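Local coordinates for protein putative glucarate dehydratase (Pseudomonas fluorescens, PDB 4IT1) that probably dehydrates D-glucarate to 5-dehydro-4-deoxy-D-glucarate, a magnesium-dependent step of acid-sugar breakdown in the enolase superfamily, at residues Leu286-Phe297 against Ser308-Trp319; Pro244-Thr252 against Asp438-Phe446. All coordinates share one frame; numbering follows the deposited sequence.

Contact 1 of 2, residues Leu286-Phe297 against Ser308-Trp319. With MG (magnesium ion), chain E.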
loop_
_atom_site.group_PDB
_atom_site.type_symbol
_atom_site.label_atom_id
_atom_site.label_comp_id
_atom_site.label_asym_id
_atom_site.label_seq_id
_atom_site.Cartn_x
_atom_site.Cartn_y
_atom_site.Cartn_z
ATOM N N LEU A 286 -12.708 24.319 -10.039
ATOM C CA LEU A 286 -12.782 24.209 -8.572
ATOM C C LEU A 286 -12.250 22.888 -8.005
ATOM O O LEU A 286 -12.362 21.839 -8.660
ATOM C CB LEU A 286 -14.209 24.435 -8.093
ATOM C CG LEU A 286 -14.682 25.888 -8.149
ATOM C CD1 LEU A 286 -16.174 25.953 -7.864
ATOM C CD2 LEU A 286 -13.895 26.773 -7.189
ATOM N N PRO A 287 -11.669 22.936 -6.783
ATOM C CA PRO A 287 -11.172 21.713 -6.145
ATOM C C PRO A 287 -12.311 20.891 -5.546
ATOM O O PRO A 287 -12.933 21.300 -4.550
ATOM C CB PRO A 287 -10.232 22.228 -5.036
ATOM C CG PRO A 287 -10.372 23.725 -5.018
ATOM C CD PRO A 287 -11.520 24.110 -5.901
ATOM N N LEU A 288 -12.583 19.741 -6.160
ATOM C CA LEU A 288 -13.672 18.877 -5.710
ATOM C C LEU A 288 -13.161 17.702 -4.901
ATOM O O LEU A 288 -12.219 17.005 -5.301
ATOM C CB LEU A 288 -14.537 18.418 -6.879
ATOM C CG LEU A 288 -15.086 19.529 -7.780
ATOM C CD1 LEU A 288 -15.920 18.935 -8.901
ATOM C CD2 LEU A 288 -15.892 20.555 -6.991
ATOM N N ALA A 289 -13.787 17.509 -3.747
ATOM C CA ALA A 289 -13.486 16.403 -2.855
ATOM C C ALA A 289 -14.673 15.450 -2.865
ATOM O O ALA A 289 -15.789 15.854 -3.216
ATOM C CB ALA A 289 -13.248 16.918 -1.443
ATOM N N THR A 290 -14.440 14.198 -2.471
ATOM C CA THR A 290 -15.521 13.221 -2.415
ATOM C C THR A 290 -15.358 12.190 -1.307
ATOM O O THR A 290 -14.251 11.801 -0.957
ATOM C CB THR A 290 -15.670 12.450 -3.755
ATOM O OG1 THR A 290 -16.909 11.723 -3.758
ATOM C CG2 THR A 290 -14.528 11.470 -3.959
ATOM N N ASN A 291 -16.482 11.750 -0.762
ATOM C CA ASN A 291 -16.541 10.422 -0.166
ATOM C C ASN A 291 -17.809 9.676 -0.611
ATOM O O ASN A 291 -18.412 8.909 0.144
ATOM C CB ASN A 291 -16.293 10.441 1.355
ATOM C CG ASN A 291 -17.317 11.240 2.138
ATOM O OD1 ASN A 291 -18.262 11.819 1.597
ATOM N ND2 ASN A 291 -17.126 11.269 3.451
ATOM N N MET A 292 -18.188 9.919 -1.863
ATOM C CA MET A 292 -19.392 9.333 -2.460
ATOM C C MET A 292 -19.087 8.650 -3.778
ATOM O O MET A 292 -19.518 7.520 -3.995
ATOM C CB MET A 292 -20.483 10.383 -2.657
ATOM C CG MET A 292 -21.238 10.707 -1.372
ATOM S SD MET A 292 -22.422 12.051 -1.543
ATOM C CE MET A 292 -23.818 11.196 -2.288
ATOM N N VAL A 293 -18.336 9.327 -4.648
ATOM C CA VAL A 293 -18.024 8.764 -5.957
ATOM C C VAL A 293 -16.697 8.001 -6.002
ATOM O O VAL A 293 -16.416 7.291 -6.965
ATOM C CB VAL A 293 -18.133 9.802 -7.083
ATOM C CG1 VAL A 293 -19.541 10.370 -7.121
ATOM C CG2 VAL A 293 -17.097 10.913 -6.913
ATOM N N VAL A 294 -15.882 8.143 -4.961
ATOM C CA VAL A 294 -14.672 7.335 -4.833
ATOM C C VAL A 294 -14.660 6.773 -3.419
ATOM O O VAL A 294 -14.212 7.437 -2.477
ATOM C CB VAL A 294 -13.375 8.139 -5.139
ATOM C CG1 VAL A 294 -12.137 7.291 -4.898
ATOM C CG2 VAL A 294 -13.371 8.637 -6.572
ATOM N N THR A 295 -15.184 5.556 -3.283
ATOM C CA THR A 295 -15.331 4.905 -1.987
ATOM C C THR A 295 -14.670 3.535 -1.971
ATOM O O THR A 295 -14.676 2.867 -0.938
ATOM C CB THR A 295 -16.812 4.744 -1.572
ATOM O OG1 THR A 295 -17.482 3.867 -2.496
ATOM C CG2 THR A 295 -17.519 6.087 -1.537
ATOM N N ASP A 296 -14.112 3.115 -3.109
ATOM C CA ASP A 296 -13.358 1.856 -3.188
ATOM C C ASP A 296 -12.368 1.908 -4.344
ATOM O O ASP A 296 -12.356 2.870 -5.115
ATOM C CB ASP A 296 -14.287 0.621 -3.285
ATOM C CG ASP A 296 -14.988 0.491 -4.649
ATOM O OD1 ASP A 296 -14.367 0.723 -5.712
ATOM O OD2 ASP A 296 -16.172 0.122 -4.656
ATOM N N PHE A 297 -11.545 0.874 -4.470
ATOM C CA PHE A 297 -10.442 0.903 -5.419
ATOM C C PHE A 297 -10.852 0.929 -6.895
ATOM O O PHE A 297 -10.166 1.534 -7.722
ATOM C CB PHE A 297 -9.426 -0.197 -5.110
ATOM C CG PHE A 297 -8.635 0.063 -3.856
ATOM C CD1 PHE A 297 -7.512 0.891 -3.884
ATOM C CD2 PHE A 297 -9.024 -0.497 -2.640
ATOM C CE1 PHE A 297 -6.789 1.147 -2.725
ATOM C CE2 PHE A 297 -8.297 -0.250 -1.480
ATOM C CZ PHE A 297 -7.179 0.574 -1.522
ATOM N N SER A 308 -12.516 13.056 -12.237
ATOM C CA SER A 308 -13.740 13.525 -11.565
ATOM C C SER A 308 -13.493 14.308 -10.284
ATOM O O SER A 308 -14.179 15.298 -10.014
ATOM C CB SER A 308 -14.660 12.351 -11.232
ATOM O OG SER A 308 -15.045 11.655 -12.397
ATOM N N VAL A 309 -12.536 13.843 -9.486
ATOM C CA VAL A 309 -12.257 14.447 -8.190
ATOM C C VAL A 309 -10.775 14.751 -8.016
ATOM O O VAL A 309 -9.914 14.076 -8.585
ATOM C CB VAL A 309 -12.763 13.576 -7.013
ATOM C CG1 VAL A 309 -14.264 13.400 -7.100
ATOM C CG2 VAL A 309 -12.060 12.226 -6.970
ATOM N N GLN A 310 -10.494 15.773 -7.217
ATOM C CA GLN A 310 -9.130 16.212 -6.973
ATOM C C GLN A 310 -8.677 15.817 -5.576
ATOM O O GLN A 310 -7.490 15.865 -5.276
ATOM C CB GLN A 310 -9.033 17.723 -7.162
ATOM C CG GLN A 310 -9.247 18.171 -8.603
ATOM C CD GLN A 310 -10.683 17.990 -9.077
ATOM O OE1 GLN A 310 -11.623 18.494 -8.455
ATOM N NE2 GLN A 310 -10.859 17.264 -10.184
ATOM N N ILE A 311 -9.632 15.415 -4.732
ATOM C CA ILE A 311 -9.363 15.094 -3.334
ATOM C C ILE A 311 -10.228 13.921 -2.879
ATOM O O ILE A 311 -11.448 13.942 -3.040
ATOM C CB ILE A 311 -9.645 16.298 -2.394
ATOM C CG1 ILE A 311 -8.748 17.500 -2.728
ATOM C CG2 ILE A 311 -9.463 15.883 -0.942
ATOM C CD1 ILE A 311 -9.412 18.851 -2.521
ATOM N N VAL A 312 -9.590 12.913 -2.297
ATOM C CA VAL A 312 -10.297 11.770 -1.749
ATOM C C VAL A 312 -10.311 11.836 -0.225
ATOM O O VAL A 312 -9.257 11.903 0.413
ATOM C CB VAL A 312 -9.671 10.432 -2.203
ATOM C CG1 VAL A 312 -10.432 9.259 -1.599
ATOM C CG2 VAL A 312 -9.669 10.334 -3.723
ATOM N N LEU A 313 -11.511 11.832 0.349
ATOM C CA LEU A 313 -11.651 11.680 1.792
ATOM C C LEU A 313 -11.747 10.201 2.148
ATOM O O LEU A 313 -12.798 9.582 1.992
ATOM C CB LEU A 313 -12.865 12.454 2.316
ATOM C CG LEU A 313 -13.007 13.919 1.877
ATOM C CD1 LEU A 313 -14.215 14.534 2.554
ATOM C CD2 LEU A 313 -11.762 14.752 2.168
ATOM N N ALA A 314 -10.632 9.637 2.596
ATOM C CA ALA A 314 -10.582 8.256 3.059
ATOM C C ALA A 314 -11.333 8.073 4.383
ATOM O O ALA A 314 -11.652 9.047 5.069
ATOM C CB ALA A 314 -9.135 7.799 3.197
ATOM N N ASP A 315 -11.604 6.816 4.720
ATOM C CA ASP A 315 -12.375 6.424 5.902
ATOM C C ASP A 315 -12.052 4.956 6.090
ATOM O O ASP A 315 -12.450 4.120 5.272
ATOM C CB ASP A 315 -13.874 6.617 5.655
ATOM C CG ASP A 315 -14.727 6.361 6.892
ATOM O OD1 ASP A 315 -14.421 5.431 7.670
ATOM O OD2 ASP A 315 -15.728 7.095 7.071
ATOM N N HIS A 316 -11.300 4.644 7.144
ATOM C CA HIS A 316 -10.725 3.313 7.286
ATOM C C HIS A 316 -11.805 2.251 7.481
ATOM O O HIS A 316 -11.560 1.061 7.255
ATOM C CB HIS A 316 -9.717 3.273 8.441
ATOM C CG HIS A 316 -10.344 3.342 9.800
ATOM N ND1 HIS A 316 -10.679 4.536 10.406
ATOM C CD2 HIS A 316 -10.696 2.366 10.671
ATOM C CE1 HIS A 316 -11.204 4.292 11.594
ATOM N NE2 HIS A 316 -11.228 2.982 11.778
ATOM N N HIS A 317 -12.987 2.695 7.902
ATOM C CA HIS A 317 -14.085 1.790 8.212
ATOM C C HIS A 317 -14.554 1.034 6.988
ATOM O O HIS A 317 -14.788 -0.174 7.057
ATOM C CB HIS A 317 -15.256 2.547 8.814
ATOM C CG HIS A 317 -14.936 3.216 10.109
ATOM N ND1 HIS A 317 -14.922 4.585 10.255
ATOM C CD2 HIS A 317 -14.626 2.704 11.324
ATOM C CE1 HIS A 317 -14.622 4.889 11.503
ATOM N NE2 HIS A 317 -14.435 3.766 12.172
ATOM N N TYR A 318 -14.686 1.734 5.866
ATOM C CA TYR A 318 -15.197 1.072 4.666
ATOM C C TYR A 318 -14.172 0.838 3.577
ATOM O O TYR A 318 -14.402 0.032 2.678
ATOM C CB TYR A 318 -16.463 1.745 4.126
ATOM C CG TYR A 318 -16.329 3.175 3.682
ATOM C CD1 TYR A 318 -15.763 3.497 2.445
ATOM C CD2 TYR A 318 -16.831 4.205 4.463
ATOM C CE1 TYR A 318 -15.668 4.814 2.026
ATOM C CE2 TYR A 318 -16.743 5.529 4.048
ATOM C CZ TYR A 318 -16.153 5.827 2.833
ATOM O OH TYR A 318 -16.068 7.143 2.416
ATOM N N TRP A 319 -13.030 1.510 3.662
ATOM C CA TRP A 319 -11.973 1.270 2.682
ATOM C C TRP A 319 -11.221 -0.027 2.925
ATOM O O TRP A 319 -10.429 -0.457 2.084
ATOM C CB TRP A 319 -11.018 2.446 2.606
ATOM C CG TRP A 319 -11.459 3.467 1.638
ATOM C CD1 TRP A 319 -12.258 4.545 1.889
ATOM C CD2 TRP A 319 -11.127 3.523 0.246
ATOM N NE1 TRP A 319 -12.446 5.274 0.734
ATOM C CE2 TRP A 319 -11.748 4.675 -0.284
ATOM C CE3 TRP A 319 -10.347 2.724 -0.598
ATOM C CZ2 TRP A 319 -11.617 5.048 -1.625
ATOM C CZ3 TRP A 319 -10.212 3.100 -1.943
ATOM C CH2 TRP A 319 -10.857 4.245 -2.440
HETATM MG MG MG E . -19.461 13.348 2.597
HETATM O O HOH W 1 -14.987 9.414 4.046
HETATM O O HOH W 2 -18.955 12.963 4.597
HETATM O O HOH W 3 -14.172 7.611 0.312
HETATM O O HOH W 4 -14.046 0.164 -0.002
HETATM O O HOH W 5 -20.207 13.663 0.594
HETATM O O HOH W 6 -21.025 12.051 2.837
#
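Trp319 spreads one face of its indole beneath the backbone of Thr295 and Asp296, and Thr295 O sits over the ring centre, 3.5 Å above its plane. The contact joins the two parallel strands of a beta-alpha-beta unit, 288-290 and 311-314, in the barrel domain of this mandelate racemase relative, and carries on into the loops at their C-terminal ends. The six-membered edge of Trp319 also drives CZ3 at the centre of the Phe297 face, a T-shaped pair with planes at 90° whose centroids lie 5.0 Å apart. An alanine in place of this tryptophan would probably open a gap under the 295-296 backbone, leave the Phe297 ring without its edge partner and cost one water the donor NE1. That water also bonds to Val294 O, Leu313 O and Tyr318 OH, tying both loops together.

Behind this layer, the strands pair through Thr290 N to Ile311 O (3.1 Å) and Leu313 N to Thr290 O (3.0 Å). At their start Gln310, bent at chi2 (69°), brings OE1 back into a bond with Leu288 N in the carbonyl plane. Val309 CG1 packs on Thr290 CG2 at 3.7 Å, while Thr290 OG1, anti to its own backbone nitrogen (chi1 -167°), accepts from Met292 N, an ST turn, and from Val293 N, an ST motif as well, and also bonds Asp269. This turn follows directly on the strand and encloses Asn291, whose OD1 binds magnesium at 2.2 Å, alongside Glu268 and Asp243.

Contact 2 of 2, residues Pro244-Thr252 against Asp438-Phe446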
loop_
_atom_site.group_PDB
_atom_site.type_symbol
_atom_site.label_atom_id
_atom_site.label_comp_id
_atom_site.label_asym_id
_atom_site.label_seq_id
_atom_site.Cartn_x
_atom_site.Cartn_y
_atom_site.Cartn_z
ATOM N N PRO A 244 -22.493 19.119 0.315
ATOM C CA PRO A 244 -23.921 19.046 -0.019
ATOM C C PRO A 244 -24.422 17.630 -0.353
ATOM O O PRO A 244 -25.558 17.480 -0.791
ATOM C CB PRO A 244 -24.054 19.968 -1.246
ATOM C CG PRO A 244 -22.757 20.716 -1.346
ATOM C CD PRO A 244 -21.727 19.821 -0.728
ATOM N N ASN A 245 -23.589 16.610 -0.147
ATOM C CA ASN A 245 -23.966 15.209 -0.400
ATOM C C ASN A 245 -24.663 14.985 -1.752
ATOM O O ASN A 245 -25.678 14.297 -1.834
ATOM C CB ASN A 245 -24.832 14.659 0.741
ATOM C CG ASN A 245 -24.020 14.197 1.926
ATOM O OD1 ASN A 245 -24.208 14.683 3.036
ATOM N ND2 ASN A 245 -23.121 13.241 1.705
ATOM N N GLY A 246 -24.112 15.594 -2.796
ATOM C CA GLY A 246 -24.619 15.459 -4.152
ATOM C C GLY A 246 -26.023 15.978 -4.356
ATOM O O GLY A 246 -26.701 15.565 -5.295
ATOM N N ASN A 247 -26.468 16.891 -3.496
ATOM C CA ASN A 247 -27.852 17.352 -3.583
ATOM C C ASN A 247 -28.066 18.571 -4.453
ATOM O O ASN A 247 -29.165 19.135 -4.472
ATOM C CB ASN A 247 -28.467 17.549 -2.195
ATOM C CG ASN A 247 -29.925 17.133 -2.143
ATOM O OD1 ASN A 247 -30.420 16.412 -3.022
ATOM N ND2 ASN A 247 -30.621 17.580 -1.111
ATOM N N TRP A 248 -27.025 18.980 -5.176
ATOM C CA TRP A 248 -27.158 20.067 -6.153
ATOM C C TRP A 248 -26.992 19.577 -7.582
ATOM O O TRP A 248 -26.045 18.855 -7.896
ATOM C CB TRP A 248 -26.132 21.189 -5.913
ATOM C CG TRP A 248 -26.222 21.884 -4.585
ATOM C CD1 TRP A 248 -27.260 21.841 -3.695
ATOM C CD2 TRP A 248 -25.242 22.759 -4.015
ATOM N NE1 TRP A 248 -26.976 22.616 -2.602
ATOM C CE2 TRP A 248 -25.746 23.194 -2.772
ATOM C CE3 TRP A 248 -23.980 23.213 -4.435
ATOM C CZ2 TRP A 248 -25.029 24.060 -1.933
ATOM C CZ3 TRP A 248 -23.271 24.073 -3.604
ATOM C CH2 TRP A 248 -23.800 24.488 -2.368
ATOM N N SER A 249 -27.903 19.986 -8.455
ATOM C CA SER A 249 -27.704 19.769 -9.875
ATOM C C SER A 249 -26.417 20.487 -10.306
ATOM O O SER A 249 -25.890 21.346 -9.591
ATOM C CB SER A 249 -28.894 20.299 -10.668
ATOM O OG SER A 249 -29.043 21.697 -10.476
ATOM N N LEU A 250 -25.914 20.109 -11.471
ATOM C CA LEU A 250 -24.784 20.780 -12.081
ATOM C C LEU A 250 -25.000 22.307 -12.168
ATOM O O LEU A 250 -24.120 23.077 -11.765
ATOM C CB LEU A 250 -24.525 20.167 -13.457
ATOM C CG LEU A 250 -23.362 20.639 -14.320
ATOM C CD1 LEU A 250 -22.029 20.453 -13.608
ATOM C CD2 LEU A 250 -23.412 19.884 -15.640
ATOM N N GLU A 251 -26.170 22.726 -12.664
ATOM C CA GLU A 251 -26.488 24.154 -12.859
ATOM C C GLU A 251 -26.528 24.938 -11.547
ATOM O O GLU A 251 -26.074 26.085 -11.490
ATOM C CB GLU A 251 -27.810 24.340 -13.618
ATOM C CG GLU A 251 -27.824 23.834 -15.064
ATOM C CD GLU A 251 -26.819 24.524 -15.982
ATOM O OE1 GLU A 251 -26.241 23.831 -16.849
ATOM O OE2 GLU A 251 -26.604 25.750 -15.850
ATOM N N THR A 252 -27.075 24.307 -10.510
ATOM C CA THR A 252 -27.114 24.862 -9.164
ATOM C C THR A 252 -25.709 24.998 -8.601
ATOM O O THR A 252 -25.334 26.061 -8.101
ATOM C CB THR A 252 -27.965 23.979 -8.228
ATOM O OG1 THR A 252 -29.333 24.044 -8.639
ATOM C CG2 THR A 252 -27.865 24.441 -6.776
ATOM N N ASP A 438 -45.065 13.898 3.319
ATOM C CA ASP A 438 -44.805 13.734 1.879
ATOM C C ASP A 438 -43.314 13.663 1.455
ATOM O O ASP A 438 -43.006 13.808 0.269
ATOM C CB ASP A 438 -45.501 14.847 1.094
ATOM C CG ASP A 438 -47.019 14.894 1.337
ATOM O OD1 ASP A 438 -47.708 13.848 1.209
ATOM O OD2 ASP A 438 -47.530 15.997 1.644
ATOM N N TRP A 439 -42.406 13.406 2.399
ATOM C CA TRP A 439 -40.952 13.452 2.131
ATOM C C TRP A 439 -40.399 12.216 1.434
ATOM O O TRP A 439 -40.630 11.081 1.871
ATOM C CB TRP A 439 -40.170 13.679 3.433
ATOM C CG TRP A 439 -38.647 13.730 3.301
ATOM C CD1 TRP A 439 -37.779 12.692 3.459
ATOM C CD2 TRP A 439 -37.840 14.890 3.037
ATOM N NE1 TRP A 439 -36.484 13.125 3.302
ATOM C CE2 TRP A 439 -36.494 14.470 3.036
ATOM C CE3 TRP A 439 -38.129 16.243 2.800
ATOM C CZ2 TRP A 439 -35.426 15.355 2.803
ATOM C CZ3 TRP A 439 -37.072 17.126 2.568
ATOM C CH2 TRP A 439 -35.733 16.674 2.570
ATOM N N LYS A 440 -39.626 12.453 0.374
ATOM C CA LYS A 440 -38.964 11.375 -0.362
ATOM C C LYS A 440 -37.456 11.611 -0.454
ATOM O O LYS A 440 -36.980 12.736 -0.293
ATOM C CB LYS A 440 -39.575 11.226 -1.765
ATOM C CG LYS A 440 -41.083 10.980 -1.795
ATOM C CD LYS A 440 -41.466 9.630 -1.194
ATOM C CE LYS A 440 -42.947 9.324 -1.398
ATOM N NZ LYS A 440 -43.823 10.452 -0.961
ATOM N N ALA A 441 -36.706 10.543 -0.693
ATOM C CA ALA A 441 -35.255 10.626 -0.840
ATOM C C ALA A 441 -34.839 11.199 -2.205
ATOM O O ALA A 441 -34.314 10.477 -3.038
ATOM C CB ALA A 441 -34.643 9.245 -0.636
ATOM N N LEU A 442 -35.093 12.484 -2.430
ATOM C CA LEU A 442 -34.689 13.162 -3.664
ATOM C C LEU A 442 -33.198 13.527 -3.657
ATOM O O LEU A 442 -32.671 13.988 -2.640
ATOM C CB LEU A 442 -35.546 14.407 -3.913
ATOM C CG LEU A 442 -37.071 14.233 -4.073
ATOM C CD1 LEU A 442 -37.717 15.562 -4.442
ATOM C CD2 LEU A 442 -37.419 13.174 -5.121
ATOM N N LYS A 443 -32.534 13.288 -4.790
ATOM C CA LYS A 443 -31.126 13.635 -5.013
ATOM C C LYS A 443 -30.918 13.718 -6.521
ATOM O O LYS A 443 -31.121 12.719 -7.220
ATOM C CB LYS A 443 -30.196 12.568 -4.424
ATOM C CG LYS A 443 -28.720 12.966 -4.429
ATOM C CD LYS A 443 -27.784 11.892 -3.871
ATOM C CE LYS A 443 -27.918 11.638 -2.364
ATOM N NZ LYS A 443 -28.051 12.861 -1.508
ATOM N N PRO A 444 -30.538 14.907 -7.042
ATOM C CA PRO A 444 -30.340 16.174 -6.341
ATOM C C PRO A 444 -31.633 16.965 -6.186
ATOM O O PRO A 444 -32.312 17.259 -7.174
ATOM C CB PRO A 444 -29.366 16.925 -7.247
ATOM C CG PRO A 444 -29.649 16.406 -8.624
ATOM C CD PRO A 444 -30.196 15.012 -8.476
ATOM N N ARG A 445 -31.967 17.307 -4.946
ATOM C CA ARG A 445 -33.177 18.071 -4.677
ATOM C C ARG A 445 -33.092 19.488 -5.220
ATOM O O ARG A 445 -34.082 20.020 -5.724
ATOM C CB ARG A 445 -33.482 18.089 -3.181
ATOM C CG ARG A 445 -34.810 18.744 -2.839
ATOM C CD ARG A 445 -35.065 18.725 -1.341
ATOM N NE ARG A 445 -35.241 17.374 -0.828
ATOM C CZ ARG A 445 -36.408 16.734 -0.784
ATOM N NH1 ARG A 445 -37.513 17.328 -1.224
ATOM N NH2 ARG A 445 -36.465 15.500 -0.290
ATOM N N PHE A 446 -31.915 20.101 -5.136
ATOM C CA PHE A 446 -31.797 21.518 -5.498
ATOM C C PHE A 446 -31.086 21.758 -6.826
ATOM O O PHE A 446 -30.256 20.965 -7.273
ATOM C CB PHE A 446 -31.113 22.303 -4.376
ATOM C CG PHE A 446 -31.753 22.114 -3.029
ATOM C CD1 PHE A 446 -32.944 22.770 -2.705
ATOM C CD2 PHE A 446 -31.166 21.286 -2.083
ATOM C CE1 PHE A 446 -33.530 22.593 -1.457
ATOM C CE2 PHE A 446 -31.751 21.103 -0.834
ATOM C CZ PHE A 446 -32.935 21.757 -0.520
ATOM O OXT PHE A 446 -31.337 22.763 -7.489
HETATM O O HOH W 7 -32.068 22.428 -10.438
#
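The loop that leaves barrel strand 240-243 and leads into helix 250-260 is clasped here by the C-terminal tail of the chain, which pairs with it through backbone and side-chain hydrogen bonds. A type I' turn from Pro244 to Asn247 shapes the loop, and Asn247 offers the tail two acceptors. Its backbone O takes Phe446 N at 3.0 Å, and its side-chain OD1 takes Arg445 N at 2.6 Å; that second bond is almost straight at the hydrogen, yet the donor stands 54° above the amide plane. The other end of the same amide, ND2, is held by Gly217 O, so both polar atoms of this buried side chain are satisfied and its flip is fixed.

Lys443 passes CG along the Gly246 carbonyl, then bends at chi3 (-69°) and chi4 (-43°), which brings NZ to Asn245 O at 2.8 Å. Asn245 itself lies beside the active site, its side chain near Lys215, the predicted proton acceptor. Pro444, after a cis peptide, lays CB against the Asn247 carbonyl carbon at 3.5 Å. Phe446 CB meets Trp248 CD1 at 3.9 Å, while the indole is sandwiched between Pro244 CB and Thr252 CG2.

The terminal carboxylate lands at the start of helix 250-260, where the helix dipole is likely to stabilise its charge: Ser249 N donates to Phe446 O at 2.8 Å, and Thr252 OG1 donates to Phe446 OXT at 2.6 Å.

How the contacts relate
Contact 1 lies within the barrel, and contact 2 joins a barrel loop to the C-terminal tail; their centres lie 19 Å apart. Strand 240-243, which runs into 244-252, is separated from strand 288-290 by strand 266-268, with strand 311-314 on the far side of 288-290. Along the chain, 244-252 comes first, both segments of contact 1 follow, and 438-446 ends the protein, so contact 2 brackets contact 1. The two meet directly through Met292, whose SD packs on Asn245 ND2 at 3.5 Å and whose CE reaches Lys443 CE at 4.1 Å. Loops after two non-adjacent strands thus meet beside the magnesium site, and the tail packs against the first and touches Met292 of the second.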